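Local coordinates for protein aminotransferase (PDB 3JTX) that probably transfers amino groups between amino acids and 2-oxo acids, using pyridoxal phosphate bound to a lysine as in other class I and II aminotransferases, at residues P312-V317 with K386-I391; F318-P323 with I329-P334. All coordinates share one frame; numbering follows the deposited sequence.

In the fold
Contact 1 joins the C-terminal end of the long helix 294-314 to helix 381-394 near the end of the chain, and so closes a loop of 68 residues. After helix 294-314 a short turn leads into 318-323, an extended run, and after four more residues the chain enters strand 328-332, which lies back against that run as contact 2. The second contact is therefore nested inside the loop of the first. The two also touch: Gln315 NE2 probably donates to Val320 O, Leu314 packs on both Val320 and Ile329, and Ile391 meets the Phe318 ring. Together they tie two helices to the strand 328-332 edge of the small antiparallel sheet.

Contact 1: residues P312-V317 with K386-I391; sequences PILQQV and KAAEDI
Ile313 and Leu314, near the C-terminal end of helix 294-314, pack over Ala388 on helix 381-394. The two backbones come nearest here, with Leu314 CA and Ala388 CA 6.1 Å apart. The contact is apolar. Ile313 supplies its CG2 branch, which lies anti to the backbone N (chi1 -66° for CG1) and drops against Ala388 CB at 3.8 Å and, at the same distance, against the backbone carbon Ala388 C. Ile313 CG2 also lies 4.0 Å from Glu389 CG, on the aliphatic part of that side chain, while Ile313 CD1 lies close to the same carbon. Beside it, Leu314 sends CD2 to Ala388 CB at 4.1 Å, so two branched residues share one small methyl group.

Two side-chain bonds lie within the segments. Gln316 NE2 reaches back to Ile313 O at 2.8 Å, nearly straight (167°), and that carbonyl also accepts from Gln316 N; Gln316 OE1 bonds Arg396 NH2. On the other helix Lys386 NZ forms a salt bridge to the syn lone pair of Asp390 OD2, 2.9 Å away. Val385 and Val392 extend the apolar surface that receives Ile313.

With alanine at the nearest point the helices can approach closely, and the joint rests on van der Waals packing between them.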
loop_
_atom_site.group_PDB
_atom_site.type_symbol
_atom_site.label_atom_id
_atom_site.label_comp_id
_atom_site.label_asym_id
_atom_site.label_seq_id
_atom_site.Cartn_x
_atom_site.Cartn_y
_atom_site.Cartn_z
ATOM N N PRO A 312 -4.007 -38.276 -14.340
ATOM C CA PRO A 312 -4.241 -39.517 -15.100
ATOM C C PRO A 312 -5.549 -39.522 -15.902
ATOM O O PRO A 312 -5.623 -40.191 -16.936
ATOM C CB PRO A 312 -4.244 -40.630 -14.037
ATOM C CG PRO A 312 -4.091 -39.976 -12.726
ATOM C CD PRO A 312 -3.951 -38.498 -12.886
ATOM N N ILE A 313 -6.566 -38.786 -15.448
ATOM C CA ILE A 313 -7.814 -38.688 -16.223
ATOM C C ILE A 313 -7.524 -37.935 -17.528
ATOM O O ILE A 313 -7.834 -38.423 -18.612
ATOM C CB ILE A 313 -8.962 -38.013 -15.430
ATOM C CG1 ILE A 313 -9.380 -38.887 -14.245
ATOM C CG2 ILE A 313 -10.187 -37.790 -16.315
ATOM C CD1 ILE A 313 -10.343 -38.205 -13.296
ATOM N N LEU A 314 -6.887 -36.772 -17.421
ATOM C CA LEU A 314 -6.595 -35.967 -18.609
ATOM C C LEU A 314 -5.650 -36.688 -19.576
ATOM O O LEU A 314 -5.753 -36.536 -20.803
ATOM C CB LEU A 314 -5.999 -34.603 -18.210
ATOM C CG LEU A 314 -6.935 -33.619 -17.495
ATOM C CD1 LEU A 314 -6.146 -32.360 -17.077
ATOM C CD2 LEU A 314 -8.173 -33.278 -18.365
ATOM N N GLN A 315 -4.734 -37.479 -19.031
ATOM C CA GLN A 315 -3.760 -38.201 -19.864
ATOM C C GLN A 315 -4.390 -39.238 -20.802
ATOM O O GLN A 315 -3.715 -39.747 -21.683
ATOM C CB GLN A 315 -2.686 -38.856 -18.994
ATOM C CG GLN A 315 -1.635 -37.879 -18.481
ATOM C CD GLN A 315 -0.688 -38.507 -17.476
ATOM O OE1 GLN A 315 -1.033 -39.480 -16.800
ATOM N NE2 GLN A 315 0.511 -37.948 -17.368
ATOM N N GLN A 316 -5.673 -39.537 -20.621
ATOM C CA GLN A 316 -6.387 -40.406 -21.541
ATOM C C GLN A 316 -6.469 -39.812 -22.937
ATOM O O GLN A 316 -6.555 -40.547 -23.893
ATOM C CB GLN A 316 -7.805 -40.684 -21.045
ATOM C CG GLN A 316 -7.878 -41.534 -19.789
ATOM C CD GLN A 316 -9.282 -41.601 -19.235
ATOM O OE1 GLN A 316 -9.962 -42.599 -19.391
ATOM N NE2 GLN A 316 -9.734 -40.525 -18.622
ATOM N N VAL A 317 -6.462 -38.484 -23.039
ATOM C CA VAL A 317 -6.664 -37.784 -24.313
ATOM C C VAL A 317 -5.567 -36.748 -24.596
ATOM O O VAL A 317 -5.190 -36.555 -25.749
ATOM C CB VAL A 317 -8.069 -37.130 -24.337
ATOM C CG1 VAL A 317 -8.188 -36.087 -25.434
ATOM C CG2 VAL A 317 -9.148 -38.214 -24.503
ATOM N N LYS A 386 -14.682 -34.382 -11.740
ATOM C CA LYS A 386 -15.806 -34.342 -12.684
ATOM C C LYS A 386 -15.497 -33.444 -13.882
ATOM O O LYS A 386 -15.844 -33.783 -15.004
ATOM C CB LYS A 386 -17.082 -33.848 -12.024
ATOM C CG LYS A 386 -18.230 -33.735 -13.006
ATOM C CD LYS A 386 -19.541 -33.404 -12.335
ATOM C CE LYS A 386 -20.700 -33.600 -13.314
ATOM N NZ LYS A 386 -20.734 -32.532 -14.340
ATOM N N ALA A 387 -14.883 -32.290 -13.634
ATOM C CA ALA A 387 -14.474 -31.405 -14.729
ATOM C C ALA A 387 -13.513 -32.129 -15.686
ATOM O O ALA A 387 -13.683 -32.069 -16.908
ATOM C CB ALA A 387 -13.840 -30.120 -14.178
ATOM N N ALA A 388 -12.530 -32.844 -15.131
ATOM C CA ALA A 388 -11.536 -33.540 -15.951
ATOM C C ALA A 388 -12.212 -34.602 -16.822
ATOM O O ALA A 388 -11.933 -34.720 -18.014
ATOM C CB ALA A 388 -10.448 -34.168 -15.070
ATOM N N GLU A 389 -13.112 -35.362 -16.214
ATOM C CA GLU A 389 -13.893 -36.372 -16.929
ATOM C C GLU A 389 -14.734 -35.766 -18.050
ATOM O O GLU A 389 -14.773 -36.292 -19.152
ATOM C CB GLU A 389 -14.790 -37.127 -15.949
ATOM C CG GLU A 389 -14.017 -38.068 -15.036
ATOM C CD GLU A 389 -14.856 -38.620 -13.895
ATOM O OE1 GLU A 389 -15.999 -38.141 -13.688
ATOM O OE2 GLU A 389 -14.369 -39.536 -13.196
ATOM N N ASP A 390 -15.391 -34.649 -17.765
ATOM C CA ASP A 390 -16.222 -33.980 -18.756
ATOM C C ASP A 390 -15.379 -33.418 -19.901
ATOM O O ASP A 390 -15.778 -33.521 -21.060
ATOM C CB ASP A 390 -17.076 -32.882 -18.098
ATOM C CG ASP A 390 -18.150 -33.454 -17.147
ATOM O OD1 ASP A 390 -18.449 -34.662 -17.230
ATOM O OD2 ASP A 390 -18.683 -32.704 -16.313
ATOM N N ILE A 391 -14.215 -32.843 -19.588
ATOM C CA ILE A 391 -13.328 -32.327 -20.634
ATOM C C ILE A 391 -12.887 -33.479 -21.571
ATOM O O ILE A 391 -12.958 -33.360 -22.796
ATOM C CB ILE A 391 -12.098 -31.580 -20.045
ATOM C CG1 ILE A 391 -12.541 -30.292 -19.341
ATOM C CG2 ILE A 391 -11.077 -31.234 -21.142
ATOM C CD1 ILE A 391 -11.502 -29.675 -18.391
#

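Contact 2: residues F318-P323 with I329-P334; sequences FDVKLP and IWLKVP
Phe318 is clasped by Leu331 and Pro334. Leu331 CD2 sits over the centre of one face of the Phe318 ring, 4.1 Å from the centroid and 4° off the ring normal, a CH-pi contact. Leu331 CD1 touches Phe318 CB at 3.8 Å. Pro334 comes in at the ring edge instead, its CD in the ring plane and 3.5 Å from Phe318 CE1. The leucine fork gets there because CG lies anti to the backbone N (chi1 -176°), and CD1 then also meets Val320 CB. Farther along, Val320 CG2 and Ile329 CG2 meet at 3.9 Å, the two side chains crossing at about a right angle.

The backbones are bridged by water. One molecule accepts from Asp319 N and donates to Lys332 O at 2.7 Å, lying in the plane of the Phe318 ring at its edge. A second accepts from Lys332 N at 2.9 Å and donates to Asp319 O, with a weak further bond to Trp330 O. Between Asp319 and Lys332 the waters probably stand in for the direct backbone bonds of a closer strand pair.

On the exposed side, Asp319 OD2 and Lys332 NZ stand 4.2 Å apart, opposite charges too distant for a salt bridge, though their attraction may still add a little.

Strand 328-332 pairs directly with strand 372-376, through Ile329 with Ile375 and Leu331 with Val373. On its other side, 318-323 runs antiparallel alongside this outermost strand of the small antiparallel sheet in the aminotransferase fold, joined to it by waters and side chains and not as a regular strand of the sheet.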
loop_
_atom_site.group_PDB
_atom_site.type_symbol
_atom_site.label_atom_id
_atom_site.label_comp_id
_atom_site.label_asym_id
_atom_site.label_seq_id
_atom_site.Cartn_x
_atom_site.Cartn_y
_atom_site.Cartn_z
ATOM N N PHE A 318 -5.028 -36.121 -23.551
ATOM C CA PHE A 318 -4.097 -35.003 -23.711
ATOM C C PHE A 318 -2.659 -35.360 -23.406
ATOM O O PHE A 318 -2.382 -36.281 -22.642
ATOM C CB PHE A 318 -4.521 -33.846 -22.799
ATOM C CG PHE A 318 -5.903 -33.355 -23.082
ATOM C CD1 PHE A 318 -6.147 -32.525 -24.169
ATOM C CD2 PHE A 318 -6.970 -33.745 -22.289
ATOM C CE1 PHE A 318 -7.426 -32.091 -24.447
ATOM C CE2 PHE A 318 -8.251 -33.303 -22.560
ATOM C CZ PHE A 318 -8.484 -32.484 -23.648
ATOM N N ASP A 319 -1.754 -34.587 -23.996
ATOM C CA ASP A 319 -0.335 -34.692 -23.732
ATOM C C ASP A 319 -0.054 -33.769 -22.556
ATOM O O ASP A 319 0.103 -32.561 -22.731
ATOM C CB ASP A 319 0.455 -34.263 -24.969
ATOM C CG ASP A 319 1.961 -34.384 -24.789
ATOM O OD1 ASP A 319 2.424 -34.942 -23.765
ATOM O OD2 ASP A 319 2.687 -33.909 -25.691
ATOM N N VAL A 320 -0.016 -34.343 -21.358
ATOM C CA VAL A 320 0.046 -33.553 -20.132
ATOM C C VAL A 320 0.719 -34.365 -19.044
ATOM O O VAL A 320 0.655 -35.597 -19.050
ATOM C CB VAL A 320 -1.376 -33.127 -19.659
ATOM C CG1 VAL A 320 -2.218 -34.340 -19.357
ATOM C CG2 VAL A 320 -1.313 -32.201 -18.441
ATOM N N LYS A 321 1.372 -33.663 -18.125
ATOM C CA LYS A 321 2.035 -34.291 -16.981
ATOM C C LYS A 321 1.906 -33.399 -15.757
ATOM O O LYS A 321 1.538 -32.238 -15.871
ATOM C CB LYS A 321 3.517 -34.546 -17.298
ATOM C CG LYS A 321 4.353 -33.277 -17.503
ATOM N N LEU A 322 2.201 -33.949 -14.587
ATOM C CA LEU A 322 2.212 -33.175 -13.350
ATOM C C LEU A 322 3.154 -31.982 -13.522
ATOM O O LEU A 322 4.256 -32.153 -13.998
ATOM C CB LEU A 322 2.710 -34.066 -12.220
ATOM C CG LEU A 322 2.522 -33.655 -10.768
ATOM C CD1 LEU A 322 1.062 -33.583 -10.382
ATOM C CD2 LEU A 322 3.245 -34.695 -9.914
ATOM N N PRO A 323 2.716 -30.761 -13.172
ATOM C CA PRO A 323 3.656 -29.635 -13.241
ATOM C C PRO A 323 4.731 -29.718 -12.151
ATOM O O PRO A 323 4.626 -30.567 -11.244
ATOM C CB PRO A 323 2.756 -28.427 -13.026
ATOM C CG PRO A 323 1.652 -28.939 -12.172
ATOM C CD PRO A 323 1.425 -30.372 -12.581
ATOM N N ILE A 329 -2.637 -26.391 -14.149
ATOM C CA ILE A 329 -2.293 -27.264 -15.253
ATOM C C ILE A 329 -2.282 -26.359 -16.509
ATOM O O ILE A 329 -3.276 -25.696 -16.820
ATOM C CB ILE A 329 -3.317 -28.389 -15.438
ATOM C CG1 ILE A 329 -3.348 -29.306 -14.203
ATOM C CG2 ILE A 329 -2.987 -29.205 -16.673
ATOM C CD1 ILE A 329 -4.374 -30.417 -14.311
ATOM N N TRP A 330 -1.143 -26.315 -17.193
ATOM C CA TRP A 330 -0.990 -25.568 -18.449
ATOM C C TRP A 330 -1.220 -26.582 -19.560
ATOM O O TRP A 330 -0.288 -27.242 -20.033
ATOM C CB TRP A 330 0.414 -24.932 -18.454
ATOM C CG TRP A 330 0.832 -23.988 -19.567
ATOM C CD1 TRP A 330 2.002 -24.069 -20.303
ATOM C CD2 TRP A 330 0.183 -22.784 -19.993
ATOM N NE1 TRP A 330 2.096 -23.010 -21.164
ATOM C CE2 TRP A 330 0.989 -22.213 -21.008
ATOM C CE3 TRP A 330 -1.008 -22.142 -19.632
ATOM C CZ2 TRP A 330 0.634 -21.032 -21.673
ATOM C CZ3 TRP A 330 -1.370 -20.970 -20.307
ATOM C CH2 TRP A 330 -0.544 -20.417 -21.295
ATOM N N LEU A 331 -2.477 -26.716 -19.970
ATOM C CA LEU A 331 -2.898 -27.813 -20.824
ATOM C C LEU A 331 -2.719 -27.506 -22.316
ATOM O O LEU A 331 -3.293 -26.546 -22.849
ATOM C CB LEU A 331 -4.361 -28.170 -20.530
ATOM C CG LEU A 331 -4.886 -29.388 -21.299
ATOM C CD1 LEU A 331 -4.180 -30.665 -20.810
ATOM C CD2 LEU A 331 -6.405 -29.523 -21.185
ATOM N N LYS A 332 -1.927 -28.336 -22.986
ATOM C CA LYS A 332 -1.739 -28.237 -24.428
ATOM C C LYS A 332 -3.025 -28.649 -25.146
ATOM O O LYS A 332 -3.526 -29.759 -24.960
ATOM C CB LYS A 332 -0.557 -29.112 -24.878
ATOM C CG LYS A 332 -0.147 -28.926 -26.349
ATOM C CD LYS A 332 1.035 -29.848 -26.728
ATOM C CE LYS A 332 1.099 -30.119 -28.233
ATOM N NZ LYS A 332 2.265 -30.986 -28.629
ATOM N N VAL A 333 -3.546 -27.730 -25.958
ATOM C CA VAL A 333 -4.755 -27.936 -26.727
ATOM C C VAL A 333 -4.410 -28.724 -28.003
ATOM O O VAL A 333 -3.602 -28.260 -28.816
ATOM C CB VAL A 333 -5.399 -26.581 -27.109
ATOM C CG1 VAL A 333 -6.598 -26.790 -28.048
ATOM C CG2 VAL A 333 -5.792 -25.818 -25.832
ATOM N N PRO A 334 -5.027 -29.901 -28.190
ATOM C CA PRO A 334 -4.706 -30.766 -29.335
ATOM C C PRO A 334 -4.619 -30.067 -30.706
ATOM O O PRO A 334 -3.615 -30.244 -31.406
ATOM C CB PRO A 334 -5.817 -31.805 -29.295
ATOM C CG PRO A 334 -6.096 -31.961 -27.814
ATOM C CD PRO A 334 -5.955 -30.567 -27.251
HETATM O O HOH W 1 -2.665 -32.247 -25.615
HETATM O O HOH W 2 -0.269 -30.209 -21.562
#